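Local coordinates for protein phenylalanine--tRNA ligase beta subunit (Pyrococcus horikoshii, PDB 2CXI) that provides the beta subunits of a tetrameric synthetase that charges tRNA(Phe) with phenylalanine using ATP, this N-terminal part carrying the B3/4 (editing) and B5 domains, at residues I332-A335 with R336-L339; L119-M122 with I123-Q126; E286-Y289 with I290-S294. All coordinates share one frame; numbering follows the deposited sequence. Where two conformers were deposited one is given.

Contact 1. Residues I332-A335 with R336-L339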
loop_
_atom_site.group_PDB
_atom_site.type_symbol
_atom_site.label_atom_id
_atom_site.label_comp_id
_atom_site.label_asym_id
_atom_site.label_seq_id
_atom_site.Cartn_x
_atom_site.Cartn_y
_atom_site.Cartn_z
ATOM N N ILE A 332 -4.647 -10.232 -41.604
ATOM C CA ILE A 332 -4.143 -11.453 -42.231
ATOM C C ILE A 332 -4.946 -12.653 -41.738
ATOM O O ILE A 332 -5.050 -12.871 -40.526
ATOM C CB ILE A 332 -2.651 -11.628 -41.946
ATOM C CG1 ILE A 332 -1.845 -10.525 -42.644
ATOM C CG2 ILE A 332 -2.167 -12.997 -42.427
ATOM C CD1 ILE A 332 -0.442 -10.409 -42.127
HETATM N N MSE A 333 -5.544 -13.400 -42.675
HETATM C CA MSE A 333 -6.396 -14.564 -42.355
HETATM C C MSE A 333 -6.055 -15.767 -43.241
HETATM O O MSE A 333 -6.025 -16.903 -42.779
HETATM C CB MSE A 333 -7.871 -14.213 -42.566
HETATM C CG MSE A 333 -8.717 -14.019 -41.323
HETATM SE SE MSE A 333 -10.288 -12.882 -41.665
HETATM C CE MSE A 333 -11.555 -13.843 -40.568
ATOM N N HIS A 334 -5.770 -15.499 -44.516
ATOM C CA HIS A 334 -5.601 -16.562 -45.508
ATOM C C HIS A 334 -4.293 -16.409 -46.291
ATOM O O HIS A 334 -3.755 -15.308 -46.389
ATOM C CB HIS A 334 -6.782 -16.522 -46.493
ATOM C CG HIS A 334 -8.125 -16.628 -45.841
ATOM N ND1 HIS A 334 -8.479 -17.693 -45.044
ATOM C CD2 HIS A 334 -9.194 -15.791 -45.853
ATOM C CE1 HIS A 334 -9.709 -17.518 -44.594
ATOM N NE2 HIS A 334 -10.171 -16.377 -45.079
ATOM N N ALA A 335 -3.818 -17.505 -46.889
ATOM C CA ALA A 335 -2.635 -17.461 -47.774
ATOM C C ALA A 335 -2.722 -16.359 -48.855
ATOM O O ALA A 335 -1.701 -15.695 -49.180
ATOM C CB ALA A 335 -2.358 -18.825 -48.392
ATOM N N ARG A 336 -3.929 -16.115 -49.370
ATOM C CA ARG A 336 -4.080 -15.058 -50.401
ATOM C C ARG A 336 -3.738 -13.634 -49.841
ATOM O O ARG A 336 -3.472 -12.717 -50.609
ATOM C CB ARG A 336 -5.474 -15.056 -51.017
ATOM C CG ARG A 336 -6.566 -14.560 -50.040
ATOM C CD ARG A 336 -7.907 -14.283 -50.664
ATOM N NE ARG A 336 -8.984 -14.200 -49.660
ATOM C CZ ARG A 336 -10.272 -14.312 -49.959
ATOM N NH1 ARG A 336 -10.665 -14.566 -51.214
ATOM N NH2 ARG A 336 -11.177 -14.189 -49.000
ATOM N N ASP A 337 -3.795 -13.459 -48.519
ATOM C CA ASP A 337 -3.397 -12.174 -47.894
ATOM C C ASP A 337 -1.867 -11.962 -47.955
ATOM O O ASP A 337 -1.423 -10.838 -48.147
ATOM C CB ASP A 337 -3.893 -12.039 -46.437
ATOM C CG ASP A 337 -5.385 -12.195 -46.299
ATOM O OD1 ASP A 337 -6.129 -11.668 -47.150
ATOM O OD2 ASP A 337 -5.914 -12.836 -45.365
ATOM N N ILE A 338 -1.085 -13.042 -47.756
ATOM C CA ILE A 338 0.359 -12.974 -47.952
ATOM C C ILE A 338 0.658 -12.663 -49.416
ATOM O O ILE A 338 1.524 -11.837 -49.727
ATOM C CB ILE A 338 1.060 -14.284 -47.533
ATOM C CG1 ILE A 338 0.568 -14.757 -46.134
ATOM C CG2 ILE A 338 2.574 -14.089 -47.551
ATOM C CD1 ILE A 338 0.694 -13.635 -44.981
ATOM N N LEU A 339 -0.071 -13.351 -50.305
ATOM C CA LEU A 339 0.106 -13.138 -51.750
ATOM C C LEU A 339 -0.137 -11.685 -52.141
ATOM O O LEU A 339 0.610 -11.103 -52.947
ATOM C CB LEU A 339 -0.840 -14.078 -52.547
ATOM C CG LEU A 339 -0.957 -13.827 -54.076
ATOM C CD1 LEU A 339 0.393 -13.929 -54.781
ATOM C CD2 LEU A 339 -2.005 -14.834 -54.670
#
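Ile332 meets Ile338 where the loop after strand 320-325 turns into helix 335-346 of the B5 domain. The two side chains cross at about a right angle, Ile332 CG2 lying 3.9 Å from Ile338 CD1, and both pack on Phe283 and Tyr312. Met333, a selenomethionine, gives its backbone N-H to the Asp337 carboxylate, with 2.8 Å from N to OD2 on the anti side. His334 N reaches the same OD2, also at 2.8 Å, from the other face of the carboxylate plane. His334 O then accepts from Asp337 N at 2.8 Å. Alongside, the imidazole and the Arg336 guanidinium point the same way, with planes 72° apart and 4.0 Å between His334 CD2 and Arg336 NH2. Ala335 O accepts from Leu339 N at 3.1 Å, an i to i+4 bond of the helix. With CG anti to its own carbonyl carbon (chi1 -56°), the Asp337 carboxylate reaches back to the backbone N-H groups of Met333 and His334. Two N-H donors on opposite faces of OD2 restrict its rotation. That is consistent with a positioned ligand for the magnesium ion that Asp337 is predicted to bind together with the alpha subunit.

Contact 2. Residues L119-M122 with I123-Q126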
loop_
_atom_site.group_PDB
_atom_site.type_symbol
_atom_site.label_atom_id
_atom_site.label_comp_id
_atom_site.label_asym_id
_atom_site.label_seq_id
_atom_site.Cartn_x
_atom_site.Cartn_y
_atom_site.Cartn_z
ATOM N N LEU A 119 0.086 16.152 -31.648
ATOM C CA LEU A 119 -1.167 16.114 -30.877
ATOM C C LEU A 119 -2.408 15.985 -31.767
ATOM O O LEU A 119 -3.369 15.256 -31.463
ATOM C CB LEU A 119 -1.277 17.381 -30.006
ATOM C CG LEU A 119 -2.418 17.455 -29.004
ATOM C CD1 LEU A 119 -2.403 16.168 -28.098
ATOM C CD2 LEU A 119 -2.232 18.809 -28.206
ATOM N N SER A 120 -2.400 16.692 -32.889
ATOM C CA SER A 120 -3.526 16.621 -33.759
ATOM C C SER A 120 -3.612 15.229 -34.463
ATOM O O SER A 120 -4.706 14.700 -34.624
ATOM C CB SER A 120 -3.569 17.839 -34.713
ATOM O OG SER A 120 -3.320 17.462 -36.032
ATOM N N GLN A 121 -2.483 14.634 -34.845
ATOM C CA GLN A 121 -2.486 13.279 -35.395
ATOM C C GLN A 121 -3.057 12.218 -34.395
ATOM O O GLN A 121 -3.853 11.318 -34.759
ATOM C CB GLN A 121 -1.073 12.882 -35.820
ATOM C CG GLN A 121 -0.617 13.506 -37.139
ATOM C CD GLN A 121 -1.615 13.206 -38.258
ATOM O OE1 GLN A 121 -1.848 12.037 -38.590
ATOM N NE2 GLN A 121 -2.278 14.243 -38.756
HETATM N N MSE A 122 -2.607 12.308 -33.153
HETATM C CA MSE A 122 -3.056 11.384 -32.106
HETATM C C MSE A 122 -4.569 11.503 -31.929
HETATM O O MSE A 122 -5.265 10.492 -31.908
HETATM C CB MSE A 122 -2.287 11.679 -30.815
HETATM C CG MSE A 122 -2.506 10.725 -29.639
HETATM SE SE MSE A 122 -1.575 11.445 -27.977
HETATM C CE MSE A 122 -0.372 12.592 -28.966
ATOM N N ILE A 123 -5.093 12.731 -31.855
ATOM C CA ILE A 123 -6.543 12.980 -31.793
ATOM C C ILE A 123 -7.343 12.510 -33.029
ATOM O O ILE A 123 -8.414 11.906 -32.897
ATOM C CB ILE A 123 -6.843 14.495 -31.489
ATOM C CG1 ILE A 123 -6.294 14.881 -30.099
ATOM C CG2 ILE A 123 -8.340 14.806 -31.633
ATOM C CD1 ILE A 123 -6.552 16.370 -29.654
ATOM N N GLN A 124 -6.841 12.810 -34.222
ATOM C CA GLN A 124 -7.514 12.371 -35.448
ATOM C C GLN A 124 -7.530 10.820 -35.519
ATOM O O GLN A 124 -8.540 10.224 -35.903
ATOM C CB GLN A 124 -6.772 12.914 -36.645
ATOM C CG GLN A 124 -7.380 12.537 -37.954
ATOM C CD GLN A 124 -6.700 13.237 -39.119
ATOM O OE1 GLN A 124 -7.356 13.923 -39.903
ATOM N NE2 GLN A 124 -5.398 13.015 -39.265
ATOM N N LEU A 125 -6.422 10.199 -35.131
ATOM C CA LEU A 125 -6.318 8.729 -35.133
ATOM C C LEU A 125 -7.323 8.092 -34.157
ATOM O O LEU A 125 -8.048 7.127 -34.474
ATOM C CB LEU A 125 -4.880 8.260 -34.887
ATOM C CG LEU A 125 -4.657 6.730 -34.927
ATOM C CD1 LEU A 125 -5.040 6.146 -36.281
ATOM C CD2 LEU A 125 -3.197 6.429 -34.587
ATOM N N GLN A 126 -7.426 8.698 -32.994
ATOM C CA GLN A 126 -8.420 8.309 -32.010
ATOM C C GLN A 126 -9.835 8.359 -32.624
ATOM O O GLN A 126 -10.609 7.398 -32.528
ATOM C CB GLN A 126 -8.190 9.210 -30.781
ATOM C CG GLN A 126 -9.242 9.354 -29.808
ATOM C CD GLN A 126 -8.767 10.234 -28.644
ATOM O OE1 GLN A 126 -9.234 10.068 -27.546
ATOM N NE2 GLN A 126 -7.822 11.149 -28.896
HETATM O O HOH W 1 -4.292 10.789 -37.493
#
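Gln124 lies beside Gln121, one turn apart on helix 116-133, and the two side chains point the same way. Starting at the backbone, Gln124 CB rests 3.4 Å from Ser120 O, the carbonyl that also receives Gln124 N in the regular helical pattern. CG is anti to the backbone N (chi1 -179°), and the chain, extended beyond it, carries NE2 out to an ordered water, Gln124 CG passing 3.6 Å from the water oxygen. At the tip, NE2 donates to that water at 3.1 Å. The same water donates to Gln121 O at 2.8 Å and to Gln121 OE1, bridging the two glutamines and adding a second donor to a carbonyl already bonded to Leu125 N. Gln121 takes a different path: its chain bends at chi2 (-54°), which folds the amide back beside that of Gln124. The amide planes stand 79° apart and the two NE2 atoms come within 3.4 Å of each other. Both are donors, and the approach is probably accounted for by a shared acceptor, Asp5 O, to which each NE2 is hydrogen-bonded; Gln121 OE1 additionally accepts from Ala62 N. On another side of the helix the contact is apolar, with Leu119 CG 4.3 Å from Ile123 CD1. Helix 116-133 of the B3/4 domain lies between two sets of neighbours: the glutamines face strand 3-7, touching Val6 and Phe4, whereas the selenomethionine Met122 packs on Met250 and Leu254 of helix 240-255, Leu125 on Met250 and Ala253 of the same helix, and Met122 also meets Ile144 of strand 140-146.

Contact 3. Residues E286-Y289 with I290-S294; sequences ELDY and IRKLS
A salt-bridge network of Asp288, Arg291 and Lys292 runs along the outside of helix 287-294, the short helix that follows strand 281-286 in the B5 domain, with Glu286 at its N-cap position. Asp288 supplies both acceptors. Its CG is turned opposite its backbone N (chi1 -155°), leading the carboxylate on toward the next turn, where OD2 uses its syn lone pair to accept from Lys292 NZ at 3.0 Å. The lysine chain bends at three torsions to get there, CG passing 3.4 Å from the same OD2 of Asp288. The other oxygen, Asp288 OD1, sits at the edge of the Arg291 guanidinium and near its plane, taking a nearly straight but weak bond from NE at 3.3 Å. One face of that guanidinium lies over Leu287 O, and its NH1 has a stronger mate in Asp300. In place of Asp288 an asparagine, lacking the charge, would probably leave the Lys292 ammonium group freer to swing away and weaken the bond to Arg291 NE further. Tyr289 carries the apolar side: Leu293 CD2 stands over one ring face, 4.0 Å from the centroid of the Tyr289 ring, in a CH-pi contact, while Tyr289 CD1 meets Ile290 CD1 at 4.1 Å. The same tyrosine also touches Ala335 and Arg336 of helix 335-346. At the far end, Ile290 O is gripped twice by one residue, Ser294 N and Ser294 OG arriving on opposite faces of the carbonyl plane, with 2.6 Å from OG to O.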
loop_
_atom_site.group_PDB
_atom_site.type_symbol
_atom_site.label_atom_id
_atom_site.label_comp_id
_atom_site.label_asym_id
_atom_site.label_seq_id
_atom_site.Cartn_x
_atom_site.Cartn_y
_atom_site.Cartn_z
ATOM N N GLU A 286 3.550 -21.564 -48.014
ATOM C CA GLU A 286 4.432 -22.275 -48.966
ATOM C C GLU A 286 4.850 -21.290 -50.049
ATOM O O GLU A 286 3.994 -20.702 -50.686
ATOM C CB GLU A 286 3.629 -23.428 -49.616
ATOM C CG GLU A 286 3.302 -24.561 -48.646
ATOM C CD GLU A 286 4.553 -25.308 -48.218
ATOM O OE1 GLU A 286 5.615 -25.139 -48.877
ATOM O OE2 GLU A 286 4.490 -26.051 -47.214
ATOM N N LEU A 287 6.150 -21.117 -50.287
ATOM C CA LEU A 287 6.594 -20.137 -51.293
ATOM C C LEU A 287 6.153 -20.484 -52.723
ATOM O O LEU A 287 5.986 -19.607 -53.573
ATOM C CB LEU A 287 8.095 -19.927 -51.227
ATOM C CG LEU A 287 8.502 -19.289 -49.888
ATOM C CD1 LEU A 287 9.965 -19.458 -49.653
ATOM C CD2 LEU A 287 8.127 -17.823 -49.829
ATOM N N ASP A 288 5.935 -21.769 -52.982
ATOM C CA ASP A 288 5.452 -22.138 -54.313
ATOM C C ASP A 288 3.980 -21.722 -54.520
ATOM O O ASP A 288 3.581 -21.475 -55.643
ATOM C CB ASP A 288 5.743 -23.599 -54.651
ATOM C CG ASP A 288 5.831 -23.836 -56.160
ATOM O OD1 ASP A 288 6.771 -23.343 -56.847
ATOM O OD2 ASP A 288 4.961 -24.482 -56.740
ATOM N N TYR A 289 3.203 -21.586 -53.435
ATOM C CA TYR A 289 1.860 -21.007 -53.528
ATOM C C TYR A 289 1.952 -19.572 -54.066
ATOM O O TYR A 289 1.216 -19.188 -54.971
ATOM C CB TYR A 289 1.137 -21.027 -52.189
ATOM C CG TYR A 289 -0.162 -20.234 -52.163
ATOM C CD1 TYR A 289 -0.187 -18.865 -51.827
ATOM C CD2 TYR A 289 -1.376 -20.871 -52.415
ATOM C CE1 TYR A 289 -1.404 -18.157 -51.806
ATOM C CE2 TYR A 289 -2.583 -20.177 -52.393
ATOM C CZ TYR A 289 -2.589 -18.832 -52.083
ATOM O OH TYR A 289 -3.804 -18.200 -52.053
ATOM N N ILE A 290 2.891 -18.804 -53.522
ATOM C CA ILE A 290 3.108 -17.440 -53.961
ATOM C C ILE A 290 3.486 -17.353 -55.455
ATOM O O ILE A 290 2.918 -16.531 -56.220
ATOM C CB ILE A 290 4.186 -16.752 -53.056
ATOM C CG1 ILE A 290 3.742 -16.726 -51.579
ATOM C CG2 ILE A 290 4.505 -15.346 -53.564
ATOM C CD1 ILE A 290 2.580 -15.825 -51.316
ATOM N N ARG A 291 4.469 -18.166 -55.865
ATOM C CA ARG A 291 4.840 -18.250 -57.292
ATOM C C ARG A 291 3.662 -18.660 -58.179
ATOM O O ARG A 291 3.343 -17.959 -59.133
ATOM C CB ARG A 291 5.994 -19.238 -57.492
ATOM C CG ARG A 291 7.332 -18.587 -57.343
ATOM C CD ARG A 291 8.529 -19.529 -57.595
ATOM N NE ARG A 291 8.609 -20.568 -56.579
ATOM C CZ ARG A 291 9.253 -20.456 -55.443
ATOM N NH1 ARG A 291 9.908 -19.344 -55.161
ATOM N NH2 ARG A 291 9.258 -21.479 -54.595
ATOM N N LYS A 292 3.011 -19.770 -57.845
ATOM C CA LYS A 292 1.972 -20.338 -58.695
ATOM C C LYS A 292 0.757 -19.420 -58.853
ATOM O O LYS A 292 0.181 -19.307 -59.938
ATOM C CB LYS A 292 1.565 -21.721 -58.171
ATOM C CG LYS A 292 2.582 -22.830 -58.494
ATOM C CD LYS A 292 2.742 -23.023 -60.037
ATOM C CE LYS A 292 4.166 -23.353 -60.457
ATOM N NZ LYS A 292 4.742 -24.491 -59.689
ATOM N N LEU A 293 0.380 -18.726 -57.779
ATOM C CA LEU A 293 -0.806 -17.905 -57.869
ATOM C C LEU A 293 -0.518 -16.472 -58.316
ATOM O O LEU A 293 -1.405 -15.798 -58.816
ATOM C CB LEU A 293 -1.668 -18.014 -56.592
ATOM C CG LEU A 293 -2.369 -19.348 -56.198
ATOM C CD1 LEU A 293 -3.452 -19.793 -57.128
ATOM C CD2 LEU A 293 -1.431 -20.553 -55.995
ATOM N N SER A 294 0.714 -15.991 -58.153
ATOM C CA SER A 294 1.054 -14.638 -58.600
ATOM C C SER A 294 1.361 -14.553 -60.100
ATOM O O SER A 294 1.300 -13.467 -60.681
ATOM C CB SER A 294 2.254 -14.079 -57.864
ATOM O OG SER A 294 3.420 -14.822 -58.140
#

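In the fold
Contacts 1 and 3 belong to the same B5 domain, with centres about 11 Å apart, and touch directly: Ala335, Arg336 and Leu339 of contact 1 pack on Tyr289, Ile290 and Ser294 of contact 3, joining helices 335-346 and 287-294. Contact 2 is in the B3/4 domain, its nearest atoms about 17 Å from contact 1, and it lies closer to the chain's centre. All three are partly buried, but the chemistry differs. Contact 2 has amides and a bridging water facing strand 3-7; contact 3, the farthest from the chain's centre, carries a partly exposed salt-bridge network; contact 1 joins a loop to a helix start through a carboxylate of the predicted magnesium site.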